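Local coordinates for protein Esterase/lipase (Lactobacillus rhamnosus, PDB 4N5H) that probably hydrolyses carboxylic ester bonds as an alpha/beta-hydrolase-fold esterase, with acyltransferase activity also suggested, at residues A[31-43]-A[51-63]. The protein carries 1 engineered substitution. Numbering follows the deposited sequence.
Sequences VPEDVHWETEYRY and QTLNLYYPAKRRN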
# COMPACT_ATOMS: atom_id res chain seq x y z
N VAL A 31 1.92 6.50 -11.38
CA VAL A 31 1.09 5.61 -12.24
C VAL A 31 0.20 6.42 -13.14
O VAL A 31 -0.43 7.36 -12.66
CB VAL A 31 0.24 4.74 -11.33
CG1 VAL A 31 -0.66 3.87 -12.12
CG2 VAL A 31 1.11 3.91 -10.39
N PRO A 32 0.04 6.01 -14.42
CA PRO A 32 -0.83 6.79 -15.28
C PRO A 32 -2.26 6.75 -14.74
O PRO A 32 -2.71 5.70 -14.38
CB PRO A 32 -0.66 6.13 -16.68
CG PRO A 32 0.59 5.42 -16.58
CD PRO A 32 0.80 4.98 -15.17
N GLU A 33 -2.91 7.88 -14.73
CA GLU A 33 -4.26 7.97 -14.20
C GLU A 33 -5.32 7.74 -15.35
O GLU A 33 -5.04 7.74 -16.58
CB GLU A 33 -4.54 9.40 -13.67
CG GLU A 33 -3.56 9.97 -12.64
CD GLU A 33 -3.55 11.50 -12.58
OE1 GLU A 33 -2.71 12.14 -13.27
OE2 GLU A 33 -4.39 12.08 -11.86
N ASP A 34 -6.54 7.53 -14.90
CA ASP A 34 -7.64 7.50 -15.84
C ASP A 34 -7.62 6.30 -16.79
O ASP A 34 -7.90 6.39 -17.96
CB ASP A 34 -7.72 8.79 -16.61
CG ASP A 34 -7.80 10.03 -15.67
OD1 ASP A 34 -8.54 9.98 -14.66
OD2 ASP A 34 -7.09 11.00 -16.00
N VAL A 35 -7.18 5.19 -16.23
CA VAL A 35 -7.16 3.89 -16.96
C VAL A 35 -7.84 2.81 -16.11
O VAL A 35 -7.77 2.88 -14.86
CB VAL A 35 -5.69 3.51 -17.21
CG1 VAL A 35 -5.52 2.10 -17.80
CG2 VAL A 35 -5.11 4.54 -18.19
N HIS A 36 -8.49 1.89 -16.81
CA HIS A 36 -9.05 0.67 -16.21
C HIS A 36 -8.29 -0.53 -16.80
O HIS A 36 -7.93 -0.54 -17.94
CB HIS A 36 -10.52 0.49 -16.58
CG HIS A 36 -11.43 1.51 -15.97
ND1 HIS A 36 -12.72 1.71 -16.40
CD2 HIS A 36 -11.24 2.35 -14.95
CE1 HIS A 36 -13.28 2.67 -15.68
NE2 HIS A 36 -12.39 3.08 -14.79
N TRP A 37 -8.14 -1.55 -15.99
CA TRP A 37 -7.52 -2.79 -16.47
C TRP A 37 -8.41 -4.01 -16.04
O TRP A 37 -9.09 -3.96 -14.99
CB TRP A 37 -6.04 -3.01 -16.11
CG TRP A 37 -5.56 -3.37 -14.68
CD1 TRP A 37 -6.20 -3.21 -13.51
CD2 TRP A 37 -4.21 -3.84 -14.33
NE1 TRP A 37 -5.41 -3.54 -12.48
CE2 TRP A 37 -4.17 -3.93 -12.93
CE3 TRP A 37 -3.06 -4.18 -15.07
CZ2 TRP A 37 -2.97 -4.31 -12.24
CZ3 TRP A 37 -1.91 -4.69 -14.38
CH2 TRP A 37 -1.88 -4.73 -13.00
N GLU A 38 -8.27 -5.09 -16.83
CA GLU A 38 -8.89 -6.35 -16.59
C GLU A 38 -7.73 -7.36 -16.62
O GLU A 38 -7.03 -7.44 -17.61
CB GLU A 38 -9.86 -6.65 -17.75
CG GLU A 38 -11.06 -5.70 -17.83
CD GLU A 38 -11.79 -5.73 -19.17
OE1 GLU A 38 -11.40 -6.49 -20.08
OE2 GLU A 38 -12.71 -4.86 -19.40
N THR A 39 -7.59 -8.11 -15.56
CA THR A 39 -6.36 -8.86 -15.37
C THR A 39 -6.54 -10.37 -15.42
O THR A 39 -7.64 -10.89 -15.12
CB THR A 39 -5.67 -8.47 -14.04
OG1 THR A 39 -6.56 -8.66 -12.95
CG2 THR A 39 -5.21 -7.05 -14.08
N GLU A 40 -5.41 -11.04 -15.68
CA GLU A 40 -5.33 -12.49 -15.44
C GLU A 40 -6.31 -13.33 -16.25
O GLU A 40 -6.91 -14.31 -15.82
CB GLU A 40 -5.48 -12.74 -13.90
CG GLU A 40 -4.91 -14.12 -13.50
CD GLU A 40 -5.29 -14.46 -12.05
OE1 GLU A 40 -6.32 -13.97 -11.49
OE2 GLU A 40 -4.62 -15.38 -11.47
N TYR A 41 -6.51 -12.98 -17.52
CA TYR A 41 -7.25 -13.84 -18.35
C TYR A 41 -6.38 -15.00 -18.84
O TYR A 41 -5.31 -14.79 -19.45
CB TYR A 41 -7.66 -13.08 -19.59
CG TYR A 41 -8.72 -12.04 -19.55
CD1 TYR A 41 -8.40 -10.65 -19.49
CD2 TYR A 41 -10.05 -12.38 -19.62
CE1 TYR A 41 -9.38 -9.69 -19.55
CE2 TYR A 41 -11.02 -11.40 -19.66
CZ TYR A 41 -10.66 -10.08 -19.68
OH TYR A 41 -11.70 -9.13 -19.81
N ARG A 42 -6.88 -16.24 -18.68
CA ARG A 42 -6.17 -17.33 -19.31
C ARG A 42 -6.42 -17.25 -20.80
O ARG A 42 -7.55 -17.14 -21.26
CB ARG A 42 -6.75 -18.66 -18.81
CG ARG A 42 -6.38 -19.05 -17.41
CD ARG A 42 -7.12 -20.32 -17.02
NE ARG A 42 -6.75 -20.68 -15.68
CZ ARG A 42 -7.09 -21.84 -15.11
NH1 ARG A 42 -7.70 -22.76 -15.82
NH2 ARG A 42 -6.64 -22.09 -13.87
N TYR A 43 -5.38 -17.43 -21.60
CA TYR A 43 -5.59 -17.45 -23.04
C TYR A 43 -5.59 -18.88 -23.70
O TYR A 43 -5.77 -18.98 -24.91
CB TYR A 43 -4.63 -16.48 -23.80
CG TYR A 43 -3.17 -16.61 -23.58
CD1 TYR A 43 -2.50 -17.72 -24.08
CD2 TYR A 43 -2.41 -15.67 -22.83
CE1 TYR A 43 -1.15 -17.82 -23.97
CE2 TYR A 43 -1.06 -15.81 -22.70
CZ TYR A 43 -0.43 -16.87 -23.25
OH TYR A 43 0.98 -17.02 -23.06
N GLN A 51 0.63 -18.19 -18.88
CA GLN A 51 -0.24 -18.21 -20.09
C GLN A 51 -1.55 -17.40 -19.83
O GLN A 51 -2.69 -17.90 -19.99
CB GLN A 51 -0.48 -19.63 -20.56
CG GLN A 51 0.86 -20.30 -21.02
CD GLN A 51 0.70 -21.77 -21.39
OE1 GLN A 51 0.04 -22.51 -20.66
NE2 GLN A 51 1.17 -22.16 -22.58
N THR A 52 -1.30 -16.21 -19.39
CA THR A 52 -2.34 -15.26 -19.04
C THR A 52 -2.01 -13.89 -19.64
O THR A 52 -0.89 -13.62 -20.04
CB THR A 52 -2.50 -15.10 -17.48
OG1 THR A 52 -1.25 -14.71 -16.93
CG2 THR A 52 -3.03 -16.39 -16.88
N LEU A 53 -3.01 -13.04 -19.68
CA LEU A 53 -2.85 -11.66 -20.27
C LEU A 53 -3.65 -10.65 -19.47
O LEU A 53 -4.59 -11.01 -18.74
CB LEU A 53 -3.12 -11.62 -21.80
CG LEU A 53 -4.49 -12.10 -22.21
CD1 LEU A 53 -5.56 -10.99 -22.06
CD2 LEU A 53 -4.54 -12.46 -23.67
N ASN A 54 -3.27 -9.36 -19.67
CA ASN A 54 -4.00 -8.24 -19.14
C ASN A 54 -4.50 -7.41 -20.31
O ASN A 54 -3.81 -7.31 -21.37
CB ASN A 54 -3.13 -7.28 -18.29
CG ASN A 54 -2.62 -7.92 -16.99
OD1 ASN A 54 -3.17 -8.83 -16.44
ND2 ASN A 54 -1.53 -7.41 -16.55
N LEU A 55 -5.62 -6.76 -20.06
CA LEU A 55 -6.21 -5.75 -20.97
C LEU A 55 -6.32 -4.42 -20.25
O LEU A 55 -6.74 -4.30 -19.09
CB LEU A 55 -7.59 -6.16 -21.46
CG LEU A 55 -7.68 -7.60 -22.06
CD1 LEU A 55 -9.07 -7.94 -22.47
CD2 LEU A 55 -6.73 -7.76 -23.23
N TYR A 56 -6.06 -3.34 -21.01
CA TYR A 56 -6.02 -2.00 -20.44
C TYR A 56 -6.83 -1.07 -21.39
O TYR A 56 -6.80 -1.20 -22.63
CB TYR A 56 -4.60 -1.42 -20.37
CG TYR A 56 -3.56 -2.31 -19.74
CD1 TYR A 56 -2.97 -3.34 -20.43
CD2 TYR A 56 -3.12 -2.04 -18.45
CE1 TYR A 56 -1.99 -4.14 -19.85
CE2 TYR A 56 -2.10 -2.80 -17.87
CZ TYR A 56 -1.57 -3.89 -18.58
OH TYR A 56 -0.54 -4.63 -18.03
N TYR A 57 -7.51 -0.10 -20.79
CA TYR A 57 -8.36 0.82 -21.51
C TYR A 57 -8.40 2.20 -20.81
O TYR A 57 -8.22 2.35 -19.65
CB TYR A 57 -9.84 0.33 -21.37
CG TYR A 57 -10.07 -1.14 -21.70
CD1 TYR A 57 -9.99 -2.08 -20.72
CD2 TYR A 57 -10.42 -1.56 -22.95
CE1 TYR A 57 -10.21 -3.40 -20.95
CE2 TYR A 57 -10.68 -2.89 -23.22
CZ TYR A 57 -10.57 -3.83 -22.17
OH TYR A 57 -10.85 -5.15 -22.43
N PRO A 58 -8.69 3.21 -21.63
CA PRO A 58 -8.97 4.52 -20.95
C PRO A 58 -10.17 4.38 -20.06
O PRO A 58 -11.06 3.59 -20.39
CB PRO A 58 -9.29 5.43 -22.18
CG PRO A 58 -9.62 4.53 -23.29
CD PRO A 58 -8.94 3.23 -23.08
N ALA A 59 -10.19 5.07 -18.93
CA ALA A 59 -11.37 5.01 -18.09
C ALA A 59 -12.63 5.54 -18.74
O ALA A 59 -13.67 4.97 -18.46
CB ALA A 59 -11.12 5.68 -16.76
N LYS A 60 -12.57 6.54 -19.56
CA LYS A 60 -13.77 6.99 -20.28
C LYS A 60 -13.51 6.78 -21.73
O LYS A 60 -12.59 7.38 -22.28
CB LYS A 60 -13.94 8.51 -19.98
N ARG A 61 -14.24 5.88 -22.38
CA ARG A 61 -13.99 5.59 -23.81
C ARG A 61 -14.74 6.58 -24.74
O ARG A 61 -15.94 6.68 -24.61
CB ARG A 61 -14.52 4.20 -24.17
CG ARG A 61 -14.15 3.16 -23.16
CD ARG A 61 -14.45 1.73 -23.63
NE ARG A 61 -13.97 0.89 -22.57
CZ ARG A 61 -13.90 -0.43 -22.60
NH1 ARG A 61 -14.27 -1.09 -23.70
NH2 ARG A 61 -13.45 -1.06 -21.51
N ARG A 62 -14.07 7.23 -25.67
CA ARG A 62 -14.74 8.07 -26.66
C ARG A 62 -15.70 7.24 -27.49
O ARG A 62 -16.80 7.65 -27.81
CB ARG A 62 -13.70 8.70 -27.60
CG ARG A 62 -13.48 10.20 -27.44
CD ARG A 62 -13.21 10.63 -25.99
NE ARG A 62 -13.49 12.07 -25.80
CZ ARG A 62 -12.60 13.02 -25.47
NH1 ARG A 62 -11.32 12.73 -25.26
NH2 ARG A 62 -13.01 14.28 -25.35
N ASN A 63 -15.24 6.05 -27.83
CA ASN A 63 -15.90 5.11 -28.75
C ASN A 63 -16.03 3.71 -28.16
O ASN A 63 -15.27 3.38 -27.27
CB ASN A 63 -14.99 4.97 -29.96
CG ASN A 63 -14.85 6.26 -30.73
OD1 ASN A 63 -13.89 7.01 -30.55
ND2 ASN A 63 -15.83 6.55 -31.54
O HOH W 1 -13.35 -0.37 -18.51
O HOH W 2 -13.81 -3.97 -21.71
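Strands 35-42 and 52-58 form the antiparallel beta hairpin at the edge of the alpha/beta-hydrolase sheet. Backbone bonds pair His36 with Tyr57, Glu38 with Leu55 and Tyr41 with Leu53. Between the last two pairs lies a G1 beta bulge, where Glu40 and Tyr41 together sit opposite Leu53. At the bulge Glu40 N donates to Asn54 OD1 (3.2 Å), which also accepts from Arg82.

On the face of Glu38 and Tyr57, Glu38 OE1 accepts from Tyr57 OH (2.8 Å) and Tyr41 OH (2.7 Å). Leu55 CD1 packs 3.4 Å from Tyr41 CE1. Trp287 of the second subunit stacks on Tyr41. A water donates to Glu38 OE2 and accepts from Arg61 NH2, while Arg61 NH1 bonds to Arg133 O. Ala59 CB sits over one face of the His36 ring, a CH-pi contact.

On the other face Trp37 and Tyr56 have ring planes 37° apart. Trp37 CG lies between backbone N and carbonyl carbon (chi1 73°), which lays the indole alongside Tyr56, with CE3 3.3 Å from Tyr56 CE2. The two phenols grip Glu38 OE1 from opposite faces of the carboxylate. With Arg61, beyond salt-bridge reach but linked through the water, they would probably stabilise its negative charge.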